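Local coordinates for 35 kDa hemin binding protein (Porphyromonas gingivalis, PDB 5Y1A) that probably binds hemin, carries a thioredoxin domain and travels as cargo of the type IX secretion system, where immunoglobulin-like domains are essential for cargo stability, at residues V288-Q293 with L339-P344; N294-V299 with V316-L321. All blocks are in the same frame, centred on the assembly; numbering follows the deposited sequence.

Contact 1. Residues V288-Q293 with L339-P344; sequences VKAYVQ and LKVLVP
V288, A290 and V292 all turn their CB atoms toward the strand of residues 339-343, and L339 and V341 turn theirs back to meet them. The two segments run in nearly the same direction, 12° apart, and apolar side chains make nearly all of the contact, the exception being one leucine methyl on a carbonyl. At one end the isopropyl group of V288 slants across L339, with CG2 of V288 on CD1 of L339 at 3.5 Å. The other methyl of that leucine, CD2, lies 3.6 Å from the carbonyl O of V288. CD1 of L339 also reaches CB of A290 at 4.0 Å. The alanine methyl faces the gap between L339 and V341, since its CB is 4.2 Å from CG2 of V341 as well. V341 splits its branches along the other segment: CG2 goes to A290, while CG1 meets CG2 of V292 at 3.6 Å. V292 has CG1 anti to its backbone N (chi1 -178°), which leaves CG2 beside that N as the branch that does the touching. The same CG2 packs on CG2 of V343 at 3.9 Å, the two valines lying at about a right angle. Within its own sheet, strand 335-343 pairs through L339, V341 and V343 with V328, Y326 and G324 of strand 324-332. Y291 pairs with V298, and I297 of strand 296-298 packs on both A290 and V341. The contact therefore joins the hairpin of strands 291-293 and 296-298 to the edge strand of the C-terminal sheet, consistent with two layers of a small β-sandwich.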
# COMPACT_ATOMS: atom_id res chain seq x y z
N VAL A 288 -0.62 36.00 3.67
CA VAL A 288 -1.00 36.16 2.25
C VAL A 288 -2.43 35.67 2.05
O VAL A 288 -2.72 34.51 2.31
CB VAL A 288 0.03 35.50 1.26
CG1 VAL A 288 1.36 36.26 1.27
CG2 VAL A 288 0.28 34.04 1.59
N LYS A 289 -3.34 36.56 1.65
CA LYS A 289 -4.76 36.22 1.57
C LYS A 289 -5.18 35.94 0.13
O LYS A 289 -5.78 36.79 -0.53
CB LYS A 289 -5.64 37.33 2.17
CG LYS A 289 -5.20 37.85 3.56
CD LYS A 289 -5.39 36.83 4.68
CE LYS A 289 -5.11 37.48 6.05
NZ LYS A 289 -5.26 36.50 7.20
N ALA A 290 -4.86 34.74 -0.35
CA ALA A 290 -5.29 34.32 -1.69
C ALA A 290 -6.82 34.16 -1.76
O ALA A 290 -7.46 33.82 -0.76
CB ALA A 290 -4.60 33.03 -2.07
N TYR A 291 -7.40 34.43 -2.92
CA TYR A 291 -8.82 34.13 -3.15
C TYR A 291 -9.05 33.81 -4.63
O TYR A 291 -8.19 34.06 -5.46
CB TYR A 291 -9.72 35.29 -2.67
CG TYR A 291 -9.39 36.62 -3.29
CD1 TYR A 291 -9.98 37.02 -4.49
CD2 TYR A 291 -8.48 37.49 -2.69
CE1 TYR A 291 -9.68 38.23 -5.08
CE2 TYR A 291 -8.17 38.72 -3.26
CZ TYR A 291 -8.77 39.08 -4.46
OH TYR A 291 -8.46 40.29 -5.03
N VAL A 292 -10.23 33.28 -4.94
CA VAL A 292 -10.58 32.96 -6.33
C VAL A 292 -11.54 34.01 -6.88
O VAL A 292 -12.63 34.22 -6.32
CB VAL A 292 -11.23 31.56 -6.46
CG1 VAL A 292 -11.52 31.25 -7.92
CG2 VAL A 292 -10.33 30.51 -5.86
N GLN A 293 -11.13 34.66 -7.97
CA GLN A 293 -11.93 35.66 -8.65
C GLN A 293 -11.89 35.43 -10.16
O GLN A 293 -10.81 35.43 -10.77
CB GLN A 293 -11.42 37.06 -8.33
CG GLN A 293 -12.24 38.18 -8.97
CD GLN A 293 -12.11 39.48 -8.21
OE1 GLN A 293 -11.01 40.04 -8.10
NE2 GLN A 293 -13.23 39.97 -7.68
N LEU A 339 -0.12 27.58 0.09
CA LEU A 339 -1.51 27.84 0.46
C LEU A 339 -2.37 26.83 -0.26
O LEU A 339 -2.13 26.53 -1.41
CB LEU A 339 -1.94 29.24 0.03
CG LEU A 339 -1.50 30.52 0.72
CD1 LEU A 339 -1.31 31.55 -0.37
CD2 LEU A 339 -2.56 31.00 1.71
N LYS A 340 -3.35 26.28 0.45
CA LYS A 340 -4.30 25.35 -0.15
C LYS A 340 -5.54 26.18 -0.51
O LYS A 340 -6.15 26.79 0.38
CB LYS A 340 -4.63 24.23 0.84
CG LYS A 340 -5.48 23.10 0.29
CD LYS A 340 -5.96 22.12 1.39
CE LYS A 340 -4.83 21.25 1.99
NZ LYS A 340 -5.41 19.98 2.59
N VAL A 341 -5.89 26.24 -1.79
CA VAL A 341 -7.07 26.98 -2.24
C VAL A 341 -8.13 26.01 -2.78
O VAL A 341 -7.82 25.14 -3.59
CB VAL A 341 -6.70 28.02 -3.33
CG1 VAL A 341 -7.96 28.64 -3.92
CG2 VAL A 341 -5.78 29.10 -2.72
N LEU A 342 -9.38 26.15 -2.33
CA LEU A 342 -10.43 25.28 -2.84
C LEU A 342 -11.33 26.07 -3.80
O LEU A 342 -11.97 27.05 -3.41
CB LEU A 342 -11.24 24.66 -1.70
CG LEU A 342 -12.19 23.52 -2.10
CD1 LEU A 342 -12.26 22.49 -0.97
CD2 LEU A 342 -13.57 24.02 -2.41
N VAL A 343 -11.33 25.67 -5.06
CA VAL A 343 -12.20 26.29 -6.06
C VAL A 343 -13.52 25.51 -6.01
O VAL A 343 -13.54 24.30 -6.27
CB VAL A 343 -11.56 26.24 -7.50
CG1 VAL A 343 -12.58 26.70 -8.58
CG2 VAL A 343 -10.23 27.03 -7.57
N PRO A 344 -14.64 26.18 -5.63
CA PRO A 344 -15.90 25.46 -5.37
C PRO A 344 -16.64 25.02 -6.64
O PRO A 344 -16.59 25.75 -7.63
CB PRO A 344 -16.74 26.49 -4.62
CG PRO A 344 -16.28 27.79 -5.13
CD PRO A 344 -14.79 27.63 -5.41

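Contact 2. Residues N294-V299 with V316-L321; sequences NGKIVV and VKNESL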
# COMPACT_ATOMS: atom_id res chain seq x y z
N ASN A 294 -13.06 35.19 -10.75
CA ASN A 294 -13.18 35.04 -12.20
C ASN A 294 -12.39 33.82 -12.71
O ASN A 294 -11.69 33.90 -13.73
CB ASN A 294 -12.70 36.33 -12.89
CG ASN A 294 -13.34 36.56 -14.25
OD1 ASN A 294 -13.74 35.62 -14.94
ND2 ASN A 294 -13.42 37.83 -14.65
N GLY A 295 -12.49 32.71 -11.99
CA GLY A 295 -11.79 31.47 -12.37
C GLY A 295 -10.29 31.40 -12.12
O GLY A 295 -9.67 30.39 -12.43
N LYS A 296 -9.69 32.46 -11.57
CA LYS A 296 -8.26 32.46 -11.31
C LYS A 296 -7.93 32.76 -9.83
O LYS A 296 -8.73 33.38 -9.13
CB LYS A 296 -7.53 33.42 -12.26
CG LYS A 296 -7.35 34.83 -11.74
CD LYS A 296 -6.96 35.80 -12.86
CE LYS A 296 -5.46 35.75 -13.17
NZ LYS A 296 -5.22 35.85 -14.64
N ILE A 297 -6.75 32.33 -9.38
CA ILE A 297 -6.31 32.64 -8.02
C ILE A 297 -5.61 33.99 -8.03
O ILE A 297 -4.75 34.27 -8.89
CB ILE A 297 -5.45 31.50 -7.40
CG1 ILE A 297 -6.29 30.21 -7.32
CG2 ILE A 297 -4.87 31.90 -6.01
CD1 ILE A 297 -5.49 28.97 -6.97
N VAL A 298 -6.02 34.84 -7.08
CA VAL A 298 -5.47 36.18 -6.95
C VAL A 298 -4.80 36.31 -5.58
O VAL A 298 -5.32 35.81 -4.57
CB VAL A 298 -6.57 37.26 -7.13
CG1 VAL A 298 -6.00 38.69 -7.01
CG2 VAL A 298 -7.30 37.08 -8.48
N VAL A 299 -3.64 36.96 -5.57
CA VAL A 299 -2.94 37.30 -4.33
C VAL A 299 -2.67 38.80 -4.37
O VAL A 299 -2.00 39.30 -5.28
CB VAL A 299 -1.60 36.52 -4.21
CG1 VAL A 299 -0.84 36.90 -2.93
CG2 VAL A 299 -1.86 35.02 -4.25
N VAL A 316 0.18 24.14 -13.11
CA VAL A 316 -0.90 24.45 -14.05
C VAL A 316 -1.06 25.91 -14.29
O VAL A 316 -0.69 26.75 -13.46
CB VAL A 316 -2.29 23.85 -13.64
CG1 VAL A 316 -2.20 22.34 -13.48
CG2 VAL A 316 -2.88 24.57 -12.39
N LYS A 317 -1.62 26.24 -15.45
CA LYS A 317 -1.94 27.61 -15.77
C LYS A 317 -3.03 28.15 -14.85
O LYS A 317 -4.04 27.48 -14.62
CB LYS A 317 -2.36 27.73 -17.23
CG LYS A 317 -2.26 29.13 -17.76
CD LYS A 317 -2.99 29.26 -19.06
CE LYS A 317 -2.96 30.69 -19.53
NZ LYS A 317 -3.78 30.84 -20.76
N ASN A 318 -2.81 29.35 -14.33
CA ASN A 318 -3.73 30.00 -13.41
C ASN A 318 -4.89 30.70 -14.13
O ASN A 318 -4.99 31.93 -14.12
CB ASN A 318 -2.96 30.97 -12.50
CG ASN A 318 -3.82 31.58 -11.42
OD1 ASN A 318 -4.86 31.04 -11.05
ND2 ASN A 318 -3.39 32.74 -10.92
N GLU A 319 -5.78 29.91 -14.73
CA GLU A 319 -6.87 30.44 -15.54
C GLU A 319 -7.97 29.39 -15.71
O GLU A 319 -7.68 28.19 -15.88
CB GLU A 319 -6.34 30.89 -16.91
CG GLU A 319 -7.36 31.58 -17.80
CD GLU A 319 -6.79 31.94 -19.16
OE1 GLU A 319 -5.57 32.22 -19.24
OE2 GLU A 319 -7.55 31.93 -20.15
N SER A 320 -9.22 29.84 -15.66
CA SER A 320 -10.42 28.98 -15.81
C SER A 320 -10.32 27.70 -15.00
O SER A 320 -10.63 26.62 -15.48
CB SER A 320 -10.69 28.66 -17.29
OG SER A 320 -10.80 29.87 -18.03
N LEU A 321 -9.89 27.83 -13.75
CA LEU A 321 -9.68 26.66 -12.89
C LEU A 321 -11.00 25.97 -12.58
O LEU A 321 -11.98 26.62 -12.16
CB LEU A 321 -8.99 27.08 -11.59
CG LEU A 321 -7.60 27.73 -11.72
CD1 LEU A 321 -7.13 28.16 -10.32
CD2 LEU A 321 -6.60 26.77 -12.38
O HOH W 1 -9.91 32.61 -15.22
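CG of N318 stands anti to its backbone N (chi1 -174°), and that extension carries the amide across to the backbone of I297; L321 instead sets CG beside its own N (chi1 -60°), which lays its branch over G295 and I297. N318 then grips I297 twice. Its OD1 accepts from N of I297 at 2.8 Å, on a lone pair in the carbonyl plane, and its ND2 donates to O of I297 at 2.9 Å along a nearly straight line (172°). That acceptor lies almost exactly in the amide plane, and the pair of bonds fixes the amide's rotation about CB-CG and tells its oxygen from its nitrogen. N318 is also the centre of an inverse gamma turn, closed by a weak bond from N of E319 to O of K317. Farther along, N of L321 donates to O of G295 at 2.9 Å. CG of L321 rests 3.4 Å from that same oxygen, while its CD1 lies against CG1 of I297 at 3.7 Å, the two side chains crossing at about a right angle. N294 and G295 have the backbone angles of a type I' turn. The positive phi of G295 suits glycine, and its CA lies 4.5 Å from CA of S320. A water bridges O of N294 and N of S320, next to the direct bond. Beside the amide, CB of K296 touches O of N318 at 3.5 Å. V298 turns its backbone to Y291 in the hairpin; by strand alternation the N-H and C=O of I297 face outward, where the N318 amide meets them much as a neighbouring strand would. A loop without regular structure thereby satisfies both polar backbone atoms of a buried residue through one side chain.

Coming from the N terminus, the chain enters this C-terminal region at 288-293, turns at N294-G295 and returns as strand 296-298, so the first segments of the two contacts are consecutive arms of one hairpin. Contact 2 closes the shorter loop, to the 316-321 bend that follows strand 315-316. The chain then runs through strand 324-332 and back along 335-343, where contact 1 closes the larger loop around it: the two nest and do not cross. V341 CG1 packs on I297 CD1 between them, and V343 meets the backbone of L321. Together they join the hairpin to strand 335-343 and to the loop after strand 315-316, consistent with an immunoglobulin-like C-terminal domain.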